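Local structure of xylose isomerase domain protein TIM barrel (Planctomyces limnophilus, 3TVA) at residues A[229-233]-A[258-262]; A[210-215]-A[238-243]; A[158-162]-A[187-193]. The protein binds a magnesium ion in a TIM barrel of the xylose isomerase-like family and may act as an isomerase. All blocks are in the same frame, centred on the assembly; numbering follows the deposited sequence. Where two conformers were deposited one is given.

Contact 1: A[229-233]-A[258-262]. With MG (magnesium ion), chain C.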
ATOM      1  N   GLN A 229     -11.701   6.016 -11.928  1.00 27.94           N
ATOM      2  CA  GLN A 229     -12.313   6.745 -10.822  1.00 30.67           C
ATOM      3  C   GLN A 229     -12.438   5.870  -9.584  1.00 26.88           C
ATOM      4  O   GLN A 229     -13.053   4.809  -9.639  1.00 29.65           O
ATOM      5  CB  GLN A 229     -13.707   7.241 -11.230  1.00 36.67           C
ATOM      6  CG  GLN A 229     -14.449   7.975 -10.122  1.00 46.22           C
ATOM      7  CD  GLN A 229     -15.926   8.204 -10.445  1.00 60.66           C
ATOM      8  OE1 GLN A 229     -16.417   7.812 -11.511  1.00 63.63           O
ATOM      9  NE2 GLN A 229     -16.640   8.841  -9.516  1.00 64.92           N
ATOM     10  N   GLU A 230     -11.879   6.311  -8.465  1.00 25.38           N
ATOM     11  CA  GLU A 230     -12.018   5.546  -7.228  1.00 28.94           C
ATOM     12  C   GLU A 230     -13.427   5.730  -6.681  1.00 27.40           C
ATOM     13  O   GLU A 230     -13.951   6.830  -6.714  1.00 27.60           O
ATOM     14  CB  GLU A 230     -10.984   5.970  -6.181  1.00 31.81           C
ATOM     15  CG  GLU A 230     -11.023   5.086  -4.937  1.00 39.50           C
ATOM     16  CD  GLU A 230     -10.204   5.627  -3.764  1.00 43.36           C
ATOM     17  OE1 GLU A 230      -9.263   6.422  -3.992  1.00 47.69           O
ATOM     18  OE2 GLU A 230     -10.514   5.249  -2.610  1.00 40.46           O
ATOM     19  N   VAL A 231     -14.042   4.648  -6.203  1.00 27.99           N
ATOM     20  CA  VAL A 231     -15.404   4.701  -5.676  1.00 27.65           C
ATOM     21  C   VAL A 231     -15.504   3.876  -4.389  1.00 27.19           C
ATOM     22  O   VAL A 231     -14.598   3.110  -4.073  1.00 25.80           O
ATOM     23  CB  VAL A 231     -16.433   4.161  -6.704  1.00 30.73           C
ATOM     24  CG1 VAL A 231     -16.516   5.077  -7.914  1.00 27.24           C
ATOM     25  CG2 VAL A 231     -16.063   2.740  -7.129  1.00 24.00           C
ATOM     26  N   ALA A 232     -16.607   4.036  -3.658  1.00 25.67           N
ATOM     27  CA  ALA A 232     -16.841   3.294  -2.421  1.00 27.74           C
ATOM     28  C   ALA A 232     -16.741   1.775  -2.639  1.00 28.97           C
ATOM     29  O   ALA A 232     -17.134   1.258  -3.685  1.00 27.26           O
ATOM     30  CB  ALA A 232     -18.207   3.666  -1.832  1.00 31.01           C
ATOM     31  N   LEU A 233     -16.192   1.074  -1.650  1.00 28.54           N
ATOM     32  CA  LEU A 233     -15.902  -0.347  -1.784  1.00 28.97           C
ATOM     33  C   LEU A 233     -17.148  -1.128  -2.210  1.00 32.80           C
ATOM     34  O   LEU A 233     -18.206  -1.000  -1.599  1.00 29.12           O
ATOM     35  CB  LEU A 233     -15.385  -0.904  -0.460  1.00 28.43           C
ATOM     36  CG  LEU A 233     -14.537  -2.165  -0.595  1.00 35.76           C
ATOM     37  CD1 LEU A 233     -13.203  -1.799  -1.232  1.00 33.65           C
ATOM     38  CD2 LEU A 233     -14.334  -2.861   0.747  1.00 35.70           C
ATOM     39  N   ILE A 258      -8.661  -1.579   4.568  1.00 19.54           N
ATOM     40  CA  ILE A 258      -9.493  -0.695   3.776  1.00 22.18           C
ATOM     41  C   ILE A 258      -8.776   0.626   3.528  1.00 24.47           C
ATOM     42  O   ILE A 258      -8.294   1.284   4.456  1.00 25.01           O
ATOM     43  CB  ILE A 258     -10.820  -0.374   4.492  1.00 22.22           C
ATOM     44  CG1 ILE A 258     -11.534  -1.653   4.917  1.00 21.93           C
ATOM     45  CG2 ILE A 258     -11.708   0.478   3.605  1.00 19.80           C
ATOM     46  CD1 ILE A 258     -12.631  -1.416   5.967  1.00 24.31           C
ATOM     47  N   GLU A 259      -8.719   1.019   2.268  1.00 23.34           N
ATOM     48  CA  GLU A 259      -8.175   2.311   1.920  1.00 25.99           C
ATOM     49  C   GLU A 259      -9.204   3.092   1.119  1.00 29.94           C
ATOM     50  O   GLU A 259      -9.699   2.600   0.113  1.00 26.51           O
ATOM     51  CB  GLU A 259      -6.902   2.157   1.096  1.00 20.57           C
ATOM     52  CG  GLU A 259      -6.249   3.504   0.805  1.00 25.96           C
ATOM     53  CD  GLU A 259      -4.969   3.343   0.022  1.00 31.17           C
ATOM     54  OE1 GLU A 259      -5.022   2.671  -1.016  1.00 26.32           O
ATOM     55  OE2 GLU A 259      -3.918   3.861   0.456  1.00 31.37           O
ATOM     56  N   ARG A 260      -9.565   4.283   1.583  1.00 30.36           N
ATOM     57  CA  ARG A 260     -10.432   5.146   0.787  1.00 29.37           C
ATOM     58  C   ARG A 260      -9.845   6.537   0.808  1.00 31.26           C
ATOM     59  O   ARG A 260      -9.897   7.221   1.850  1.00 30.23           O
ATOM     60  CB  ARG A 260     -11.828   5.165   1.401  1.00 26.43           C
ATOM     61  CG  ARG A 260     -12.831   6.039   0.676  1.00 28.62           C
ATOM     62  CD  ARG A 260     -13.574   5.270  -0.410  1.00 28.25           C
ATOM     63  NE  ARG A 260     -14.543   6.129  -1.084  1.00 28.91           N
ATOM     64  CZ  ARG A 260     -14.274   6.864  -2.158  1.00 32.76           C
ATOM     65  NH1 ARG A 260     -13.051   6.848  -2.695  1.00 27.41           N
ATOM     66  NH2 ARG A 260     -15.226   7.624  -2.692  1.00 37.08           N
ATOM     67  N   GLU A 261      -9.347   7.030  -0.324  1.00 30.35           N
ATOM     68  CA  GLU A 261      -8.634   8.267  -0.146  1.00 36.46           C
ATOM     69  C   GLU A 261      -9.515   9.406  -0.599  1.00 38.77           C
ATOM     70  O   GLU A 261      -9.455   9.845  -1.744  1.00 42.73           O
ATOM     71  CB  GLU A 261      -7.390   8.226  -1.040  1.00 41.27           C
ATOM     72  CG  GLU A 261      -6.698   6.865  -1.084  1.00 46.99           C
ATOM     73  CD  GLU A 261      -5.460   6.858  -1.980  1.00 59.32           C
ATOM     74  OE1 GLU A 261      -5.589   6.473  -3.163  1.00 65.02           O
ATOM     75  OE2 GLU A 261      -4.360   7.230  -1.503  1.00 60.52           O
ATOM     76  N   ILE A 262     -10.195   9.993   0.373  1.00 34.69           N
ATOM     77  CA  ILE A 262     -10.865  11.263   0.218  1.00 38.22           C
ATOM     78  C   ILE A 262     -10.751  11.980   1.557  1.00 42.10           C
ATOM     79  O   ILE A 262     -11.769  12.318   2.170  1.00 43.21           O
ATOM     80  CB  ILE A 262     -12.355  11.071  -0.204  1.00 43.80           C
ATOM     81  CG1 ILE A 262     -13.052  10.021   0.670  1.00 40.00           C
ATOM     82  CG2 ILE A 262     -12.447  10.617  -1.657  1.00 40.82           C
ATOM     83  CD1 ILE A 262     -14.536   9.869   0.378  1.00 39.52           C
TER
HETATM   84 MG    MG C 291      -3.188   1.303  -1.920  1.00  7.92          MG
HETATM   85  O   HOH W   1     -12.973   8.898  -4.687  1.00 43.68           O

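Contact 2: A[210-215]-A[238-243]. With MG (magnesium ion), chain C.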
ATOM      1  N   ILE A 210      -2.425  -6.377   1.909  1.00 15.16           N
ATOM      2  CA  ILE A 210      -3.311  -5.936   0.834  1.00 17.30           C
ATOM      3  C   ILE A 210      -4.088  -4.690   1.207  1.00 20.79           C
ATOM      4  O   ILE A 210      -4.266  -4.386   2.382  1.00 23.40           O
ATOM      5  CB  ILE A 210      -4.345  -7.023   0.439  1.00 21.14           C
ATOM      6  CG1 ILE A 210      -5.323  -7.253   1.580  1.00 22.61           C
ATOM      7  CG2 ILE A 210      -3.664  -8.364   0.041  1.00 12.89           C
ATOM      8  CD1 ILE A 210      -6.756  -7.208   1.144  1.00 24.93           C
ATOM      9  N   HIS A 211      -4.555  -3.979   0.184  1.00 18.07           N
ATOM     10  CA  HIS A 211      -5.523  -2.920   0.366  1.00 19.86           C
ATOM     11  C   HIS A 211      -6.852  -3.315  -0.261  1.00 22.92           C
ATOM     12  O   HIS A 211      -6.892  -3.915  -1.344  1.00 24.64           O
ATOM     13  CB  HIS A 211      -4.986  -1.605  -0.210  1.00 17.80           C
ATOM     14  CG  HIS A 211      -3.876  -1.022   0.607  1.00 21.66           C
ATOM     15  ND1 HIS A 211      -3.046  -0.025   0.148  1.00 17.08           N
ATOM     16  CD2 HIS A 211      -3.452  -1.309   1.863  1.00 23.21           C
ATOM     17  CE1 HIS A 211      -2.152   0.274   1.072  1.00 19.46           C
ATOM     18  NE2 HIS A 211      -2.378  -0.488   2.128  1.00 22.88           N
ATOM     19  N   CYS A 212      -7.937  -3.022   0.446  1.00 20.43           N
ATOM     20  CA  CYS A 212      -9.258  -3.178  -0.122  1.00 17.70           C
ATOM     21  C   CYS A 212      -9.724  -1.807  -0.547  1.00 22.66           C
ATOM     22  O   CYS A 212     -10.028  -0.953   0.287  1.00 23.06           O
ATOM     23  CB  CYS A 212     -10.231  -3.769   0.900  1.00 19.71           C
ATOM     24  SG  CYS A 212      -9.815  -5.483   1.290  1.00 29.56           S
ATOM     25  N   LYS A 213      -9.774  -1.616  -1.859  1.00 23.46           N
ATOM     26  CA  LYS A 213     -10.147  -0.341  -2.450  1.00 25.01           C
ATOM     27  C   LYS A 213     -10.813  -0.680  -3.780  1.00 23.59           C
ATOM     28  O   LYS A 213     -10.548  -1.741  -4.352  1.00 20.35           O
ATOM     29  CB  LYS A 213      -8.906   0.535  -2.664  1.00 19.46           C
ATOM     30  CG  LYS A 213      -9.256   1.979  -2.992  1.00 27.32           C
ATOM     31  CD  LYS A 213      -8.262   2.619  -3.941  1.00 31.50           C
ATOM     32  CE  LYS A 213      -6.962   2.894  -3.291  1.00 29.41           C
ATOM     33  NZ  LYS A 213      -5.838   2.979  -4.289  1.00 24.58           N
ATOM     34  N   ASP A 214     -11.680   0.198  -4.279  1.00 21.34           N
ATOM     35  CA  ASP A 214     -12.419  -0.107  -5.508  1.00 23.55           C
ATOM     36  C   ASP A 214     -12.327   1.057  -6.499  1.00 22.82           C
ATOM     37  O   ASP A 214     -12.096   2.203  -6.103  1.00 22.31           O
ATOM     38  CB  ASP A 214     -13.888  -0.411  -5.177  1.00 22.74           C
ATOM     39  CG  ASP A 214     -14.543  -1.385  -6.170  1.00 25.89           C
ATOM     40  OD1 ASP A 214     -13.994  -1.623  -7.272  1.00 26.41           O
ATOM     41  OD2 ASP A 214     -15.629  -1.908  -5.842  1.00 24.20           O
ATOM     42  N   ALA A 215     -12.508   0.764  -7.784  1.00 21.99           N
ATOM     43  CA  ALA A 215     -12.436   1.803  -8.807  1.00 25.28           C
ATOM     44  C   ALA A 215     -13.200   1.412 -10.062  1.00 26.72           C
ATOM     45  O   ALA A 215     -13.461   0.232 -10.296  1.00 28.86           O
ATOM     46  CB  ALA A 215     -10.977   2.109  -9.153  1.00 20.41           C
ATOM     47  N   VAL A 238     -13.742  -3.750  -9.371  1.00 27.93           N
ATOM     48  CA  VAL A 238     -12.860  -4.785  -8.847  1.00 26.89           C
ATOM     49  C   VAL A 238     -13.561  -6.144  -8.696  1.00 26.48           C
ATOM     50  O   VAL A 238     -12.980  -7.153  -9.079  1.00 27.68           O
ATOM     51  CB  VAL A 238     -12.152  -4.395  -7.518  1.00 23.57           C
ATOM     52  CG1 VAL A 238     -11.422  -5.611  -6.929  1.00 19.02           C
ATOM     53  CG2 VAL A 238     -11.172  -3.265  -7.748  1.00 18.61           C
ATOM     54  N   GLY A 239     -14.831  -6.196  -8.292  1.00 27.41           N
ATOM     55  CA  GLY A 239     -15.351  -7.492  -7.854  1.00 30.56           C
ATOM     56  C   GLY A 239     -14.880  -7.967  -6.480  1.00 30.89           C
ATOM     57  O   GLY A 239     -14.027  -8.860  -6.381  1.00 24.76           O
HETATM   58  N   MSE A 240     -15.334  -7.286  -5.428  0.58 27.52           N
HETATM   59  CA  MSE A 240     -14.893  -7.582  -4.065  0.58 24.53           C
HETATM   60  C   MSE A 240     -14.997  -9.063  -3.686  0.58 24.46           C
HETATM   61  O   MSE A 240     -14.086  -9.616  -3.072  0.58 23.87           O
HETATM   62  CB  MSE A 240     -15.642  -6.711  -3.054  0.58 22.88           C
HETATM   63  CG  MSE A 240     -14.823  -6.327  -1.812  0.58 25.64           C
HETATM   64 SE   MSE A 240     -13.004  -5.612  -2.130  0.58 46.47          SE
HETATM   65  CE  MSE A 240     -13.344  -4.426  -3.651  0.58 46.61           C
ATOM     66  N   GLU A 241     -16.096  -9.708  -4.055  1.00 24.38           N
ATOM     67  CA  GLU A 241     -16.231 -11.135  -3.784  1.00 24.06           C
ATOM     68  C   GLU A 241     -15.216 -11.949  -4.598  1.00 20.33           C
ATOM     69  O   GLU A 241     -14.598 -12.883  -4.078  1.00 23.35           O
ATOM     70  CB  GLU A 241     -17.674 -11.634  -4.005  1.00 25.47           C
ATOM     71  CG  GLU A 241     -17.813 -13.097  -3.684  1.00 32.61           C
ATOM     72  CD  GLU A 241     -19.199 -13.480  -3.207  1.00 44.94           C
ATOM     73  OE1 GLU A 241     -19.330 -14.591  -2.641  1.00 42.50           O
ATOM     74  OE2 GLU A 241     -20.152 -12.683  -3.397  1.00 52.17           O
ATOM     75  N   ALA A 242     -15.018 -11.574  -5.861  1.00 20.60           N
ATOM     76  CA  ALA A 242     -13.995 -12.216  -6.692  1.00 22.14           C
ATOM     77  C   ALA A 242     -12.579 -12.055  -6.114  1.00 23.73           C
ATOM     78  O   ALA A 242     -11.776 -12.992  -6.114  1.00 21.35           O
ATOM     79  CB  ALA A 242     -14.061 -11.678  -8.122  1.00 21.89           C
ATOM     80  N   TYR A 243     -12.289 -10.858  -5.611  1.00 20.04           N
ATOM     81  CA  TYR A 243     -10.993 -10.534  -5.024  1.00 18.85           C
ATOM     82  C   TYR A 243     -10.738 -11.344  -3.746  1.00 19.77           C
ATOM     83  O   TYR A 243      -9.699 -11.988  -3.609  1.00 19.03           O
ATOM     84  CB  TYR A 243     -10.970  -9.028  -4.720  1.00 18.43           C
ATOM     85  CG  TYR A 243      -9.723  -8.453  -4.069  1.00 20.96           C
ATOM     86  CD1 TYR A 243      -8.452  -8.795  -4.505  1.00 18.74           C
ATOM     87  CD2 TYR A 243      -9.833  -7.511  -3.046  1.00 23.25           C
ATOM     88  CE1 TYR A 243      -7.314  -8.239  -3.913  1.00 22.26           C
ATOM     89  CE2 TYR A 243      -8.706  -6.950  -2.449  1.00 22.48           C
ATOM     90  CZ  TYR A 243      -7.449  -7.313  -2.893  1.00 23.92           C
ATOM     91  OH  TYR A 243      -6.322  -6.739  -2.318  1.00 22.98           O
TER
HETATM   92 MG    MG C 291      -3.188   1.303  -1.920  1.00  7.92          MG
HETATM   93  O   HOH W   2     -16.244  -4.144  -6.987  1.00 26.67           O

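Contact 3: A[158-162]-A[187-193]. With MG (magnesium ion), chain C.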
ATOM      1  N   GLU A 158       3.921  -1.392  -3.269  1.00 13.45           N
ATOM      2  CA  GLU A 158       2.539  -1.090  -3.574  1.00 14.65           C
ATOM      3  C   GLU A 158       2.282  -1.311  -5.076  1.00 18.69           C
ATOM      4  O   GLU A 158       3.131  -0.980  -5.898  1.00 18.91           O
ATOM      5  CB  GLU A 158       2.274   0.353  -3.181  1.00 18.62           C
ATOM      6  CG  GLU A 158       0.995   0.891  -3.696  1.00 26.90           C
ATOM      7  CD  GLU A 158      -0.203   0.380  -2.930  1.00 32.25           C
ATOM      8  OE1 GLU A 158      -0.076  -0.389  -1.954  1.00 33.56           O
ATOM      9  OE2 GLU A 158      -1.290   0.760  -3.342  1.00 36.06           O
ATOM     10  N   THR A 159       1.135  -1.892  -5.427  1.00 20.42           N
ATOM     11  CA  THR A 159       0.780  -2.115  -6.831  1.00 23.71           C
ATOM     12  C   THR A 159       0.789  -0.821  -7.628  1.00 24.98           C
ATOM     13  O   THR A 159       0.073   0.131  -7.292  1.00 23.56           O
ATOM     14  CB  THR A 159      -0.658  -2.636  -6.986  1.00 27.03           C
ATOM     15  OG1 THR A 159      -0.852  -3.788  -6.176  1.00 22.46           O
ATOM     16  CG2 THR A 159      -0.912  -2.996  -8.420  1.00 31.67           C
ATOM     17  N   GLY A 160       1.578  -0.828  -8.701  1.00 28.31           N
ATOM     18  CA  GLY A 160       1.847   0.334  -9.535  1.00 30.34           C
ATOM     19  C   GLY A 160       1.213   0.280 -10.912  1.00 30.65           C
ATOM     20  O   GLY A 160       0.169  -0.345 -11.130  1.00 30.38           O
ATOM     21  N   GLN A 161       1.856   0.967 -11.845  1.00 32.16           N
ATOM     22  CA  GLN A 161       1.435   0.952 -13.241  1.00 39.98           C
ATOM     23  C   GLN A 161       1.999  -0.247 -14.012  1.00 31.95           C
ATOM     24  O   GLN A 161       1.554  -0.537 -15.127  1.00 29.73           O
ATOM     25  CB  GLN A 161       1.847   2.254 -13.926  1.00 46.44           C
ATOM     26  CG  GLN A 161       1.180   2.517 -15.275  1.00 56.97           C
ATOM     27  CD  GLN A 161       2.077   2.167 -16.461  1.00 63.46           C
ATOM     28  OE1 GLN A 161       3.181   1.633 -16.297  1.00 57.93           O
ATOM     29  NE2 GLN A 161       1.598   2.473 -17.666  1.00 70.57           N
ATOM     30  N   GLU A 162       2.956  -0.952 -13.419  1.00 21.67           N
ATOM     31  CA  GLU A 162       3.570  -2.086 -14.102  1.00 27.98           C
ATOM     32  C   GLU A 162       2.545  -3.177 -14.332  1.00 28.32           C
ATOM     33  O   GLU A 162       1.689  -3.437 -13.488  1.00 28.51           O
ATOM     34  CB  GLU A 162       4.722  -2.701 -13.289  1.00 30.64           C
ATOM     35  CG  GLU A 162       5.857  -1.770 -13.025  1.00 36.99           C
ATOM     36  CD  GLU A 162       5.464  -0.680 -12.058  1.00 41.62           C
ATOM     37  OE1 GLU A 162       5.683   0.510 -12.387  1.00 45.09           O
ATOM     38  OE2 GLU A 162       4.900  -1.028 -10.992  1.00 38.63           O
ATOM     39  N   ASN A 187      -5.718   0.044  -7.882  1.00 18.11           N
ATOM     40  CA  ASN A 187      -4.644   0.761  -8.575  1.00 18.76           C
ATOM     41  C   ASN A 187      -4.498   0.342 -10.033  1.00 20.86           C
ATOM     42  O   ASN A 187      -4.274   1.175 -10.901  1.00 24.42           O
ATOM     43  CB  ASN A 187      -3.293   0.630  -7.848  1.00 14.62           C
ATOM     44  CG  ASN A 187      -3.262   1.402  -6.522  1.00 20.73           C
ATOM     45  OD1 ASN A 187      -4.190   2.148  -6.205  1.00 21.41           O
ATOM     46  ND2 ASN A 187      -2.183   1.239  -5.759  1.00 16.25           N
HETATM   47  N   MSE A 188      -4.638  -0.947 -10.310  0.70 22.06           N
HETATM   48  CA  MSE A 188      -4.483  -1.400 -11.685  0.70 23.22           C
HETATM   49  C   MSE A 188      -5.631  -0.971 -12.580  0.70 21.87           C
HETATM   50  O   MSE A 188      -5.463  -0.831 -13.791  0.70 24.02           O
HETATM   51  CB  MSE A 188      -4.310  -2.899 -11.735  0.70 21.70           C
HETATM   52  CG  MSE A 188      -3.009  -3.338 -11.116  0.70 27.47           C
HETATM   53 SE   MSE A 188      -2.796  -5.187 -11.591  0.70 46.18          SE
HETATM   54  CE  MSE A 188      -2.362  -4.980 -13.495  0.70 30.10           C
ATOM     55  N   ILE A 189      -6.797  -0.760 -11.982  1.00 20.45           N
ATOM     56  CA  ILE A 189      -7.911  -0.187 -12.713  1.00 19.32           C
ATOM     57  C   ILE A 189      -7.705   1.307 -12.928  1.00 24.78           C
ATOM     58  O   ILE A 189      -8.008   1.839 -13.997  1.00 25.50           O
ATOM     59  CB  ILE A 189      -9.237  -0.473 -11.998  1.00 19.54           C
ATOM     60  CG1 ILE A 189      -9.484  -1.984 -11.990  1.00 17.91           C
ATOM     61  CG2 ILE A 189     -10.372   0.263 -12.673  1.00 19.50           C
ATOM     62  CD1 ILE A 189     -10.781  -2.402 -11.337  1.00 21.27           C
ATOM     63  N   LEU A 190      -7.178   1.979 -11.910  1.00 24.54           N
ATOM     64  CA  LEU A 190      -6.936   3.415 -11.998  1.00 23.66           C
ATOM     65  C   LEU A 190      -5.906   3.718 -13.090  1.00 22.20           C
ATOM     66  O   LEU A 190      -6.129   4.589 -13.934  1.00 24.44           O
ATOM     67  CB  LEU A 190      -6.507   3.971 -10.635  1.00 23.18           C
ATOM     68  CG  LEU A 190      -7.602   3.973  -9.562  1.00 25.39           C
ATOM     69  CD1 LEU A 190      -7.017   4.301  -8.189  1.00 27.53           C
ATOM     70  CD2 LEU A 190      -8.714   4.975  -9.919  1.00 26.15           C
ATOM     71  N   TYR A 191      -4.803   2.972 -13.103  1.00 19.80           N
ATOM     72  CA  TYR A 191      -3.814   3.099 -14.175  1.00 24.70           C
ATOM     73  C   TYR A 191      -4.277   2.538 -15.516  1.00 30.97           C
ATOM     74  O   TYR A 191      -3.681   2.828 -16.549  1.00 35.45           O
ATOM     75  CB  TYR A 191      -2.501   2.425 -13.780  1.00 24.09           C
ATOM     76  CG  TYR A 191      -1.737   3.164 -12.711  1.00 24.94           C
ATOM     77  CD1 TYR A 191      -1.052   4.334 -13.002  1.00 28.20           C
ATOM     78  CD2 TYR A 191      -1.695   2.686 -11.413  1.00 26.66           C
ATOM     79  CE1 TYR A 191      -0.349   5.013 -12.010  1.00 32.76           C
ATOM     80  CE2 TYR A 191      -1.010   3.354 -10.423  1.00 30.61           C
ATOM     81  CZ  TYR A 191      -0.336   4.512 -10.724  1.00 33.63           C
ATOM     82  OH  TYR A 191       0.344   5.161  -9.723  1.00 36.90           O
ATOM     83  N   GLY A 192      -5.328   1.723 -15.502  1.00 32.28           N
ATOM     84  CA  GLY A 192      -5.860   1.140 -16.730  1.00 34.57           C
ATOM     85  C   GLY A 192      -4.971   0.059 -17.345  1.00 33.76           C
ATOM     86  O   GLY A 192      -5.026  -0.211 -18.539  1.00 37.72           O
ATOM     87  N   THR A 193      -4.134  -0.553 -16.520  1.00 33.81           N
ATOM     88  CA  THR A 193      -3.153  -1.504 -17.017  1.00 41.58           C
ATOM     89  C   THR A 193      -3.640  -2.927 -17.351  1.00 50.99           C
ATOM     90  O   THR A 193      -3.363  -3.438 -18.446  1.00 58.54           O
ATOM     91  CB  THR A 193      -1.993  -1.582 -16.052  1.00 40.85           C
ATOM     92  OG1 THR A 193      -2.502  -1.832 -14.745  1.00 45.45           O
ATOM     93  CG2 THR A 193      -1.285  -0.259 -16.036  1.00 37.81           C
TER
HETATM   94 MG    MG C 291      -3.188   1.303  -1.920  1.00  7.92          MG

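Contact 1: A[229-233]-A[258-262]
Glu230 reaches across to the 258-262 loop with its carboxylate, and one oxygen does the gripping. OE2 takes the guanidinium NH1 of Arg260 and the backbone amide of Glu261 together. The first bond, Arg260 NH1 to Glu230 OE2 at 3.0 Å, is a salt bridge whose hydrogen bond is weak, bent to 146°. The second, Glu261 N to Glu230 OE2, is 3.1 Å long and meets the carboxylate on its syn side. The glutamate chain runs extended beyond CG, with CG anti to the backbone N (chi1 -174°), and this carries the carboxylate over to the loop.

The arginine chain is bent at its second torsion, which brings the guanidinium against the Val231-Ala232 peptide. The carboxylate and guanidinium planes are 62° apart, so the pair is not a flat two-pronged salt bridge: OE2 sits at the guanidinium edge. The peptide covers one guanidinium face, with Val231 C 3.9 Å from Arg260 CZ, while Ile262 CD1 lies over the opposite face near the rim. A water at the edge accepts from Arg260 NH1 at 2.9 Å and donates to Glu230 O, a second link between the same two residues. Arg260 thus pairs with two carboxylates, Glu230 through NH1 and Asp272 of helix 266-287 through NE.

Strand 229-231 is an antiparallel addition beside barrel strand 207-216, and here it is tied to the loop following strand 256-258. Glu259 of that loop binds the magnesium ion through OE1 at 2.5 Å. Glu230 holds the side chain of Arg260 and the backbone N of Glu261, the two residues that follow this metal ligand. The positive charges of Arg260 and, at longer range, of Lys213 probably ease the approach of Glu230 OE1 to Glu261 OE1, 3.8 Å apart.

Contact 2: A[210-215]-A[238-243]
Asp214 makes the main polar link to the 238-243 segment. Its OD1 accepts from Val238 N at 3.0 Å on the syn side, in a fairly straight bond with an N-H...O angle of 161°. The same oxygen accepts from Ala215 N on the anti side, at 2.9 Å. The other oxygen, OD2, receives a bond of 2.6 Å from a water that in turn accepts from Gly239 N, and also binds Gly234 N in the preceding loop. Gly239 is the N-cap residue of helix 240-249, so the carboxylate reaches its amide through the water.

At the far end Tyr243 OH donates to His211 O, 3.0 Å away, from above the carbonyl plane. CG of the tyrosine lies anti to its backbone N (chi1 179°), which sends the ring from the helix to the strand. There Ile210 CB packs 3.4 Å from Tyr243 OH, and Cys212 SG approaches Tyr243 CE2 at 4.2 Å in an oblique sulfur-aromatic contact. Beside the aspartate, Val238 CG2 rests 3.8 Å from Lys213 O.

This is the packing of a TIM-barrel helix against its strand. The CB of His211 is directed away from the helix; ND1 binds the magnesium ion and NE2 is hydrogen-bonded to Gln39. The buried Asp214 carboxylate is met by several N-H donors, which would favour its charged form, and the helix start is fixed to the strand by directed bonds as well as by apolar contact.

Contact 3: A[158-162]-A[187-193]
Gln161 lays its CB over one face of the Tyr191 ring, 4.0 Å from the centroid and 22° off the ring normal, a CH-pi contact displaced toward the rim. Its CG, anti to the backbone N (chi1 -166°), continues past Tyr191 CD1 and touches Thr193 CG2 at 3.8 Å. CB and CG, both 3.7 Å from Tyr191 CD1, make the overlap, and the amide beyond stands steeply to the ring. Gly160 O approaches the same ring obliquely, near CD2. An alanine in place of Tyr191 removes the ring, and is likely to leave a gap beside the Gly160 carbonyl and Gln161 freer to shift.

Both segments follow successive parallel strands of the TIM barrel, at the C-terminal end where the metal is bound. Residues 158-162 leave strand 154-158; residues 187-193 cover the end of the short helix after strand 179-183 and the turn that follows. That helix closes in a Schellman motif with Gly192, at positive phi, as C-prime; Thr193 N bonds Met188 O and Gly192 N more weakly Ile189 O.

Toward the metal, Asn187 ND2 gives a hydrogen bond of 2.9 Å to Thr159 O, in the carbonyl plane. The same nitrogen lies 2.6 Å from Glu158 OE2, a weak bond bent to 117°, with the amide and carboxylate planes steeply inclined. Glu158 OE2 also binds the magnesium ion at 2.4 Å, which makes Asn187 a second-shell residue bridging a metal ligand and the backbone next to it. The ligand's other oxygen, OE1, is held by Asn182, while Thr159 OG1 is hydrogen-bonded to the backbone N of Asp184, another metal ligand.

The three contacts meet at one magnesium ion, to which contact 3 gives Glu158, contact 2 His211 and contact 1 Glu259; Asp184, outside all three, is the fourth protein ligand. Contacts 1 and 2, with centres 10 Å apart, share a sheet: Glu259 N lies 3.1 Å from Cys212 O and Val231 N 3.1 Å from Asp214 O, both probable hydrogen bonds. Contact 3 is centred about 13 Å from contact 2 and 14 Å from contact 1. Val238 CG2 packs 3.7 Å from Ile189 CD1, and Leu190 CD2 likewise meets Ala215 CB. Near the metal, Lys213 NZ lies 2.7 Å from Asn187 OD1 and donates a hydrogen bond to Asp184.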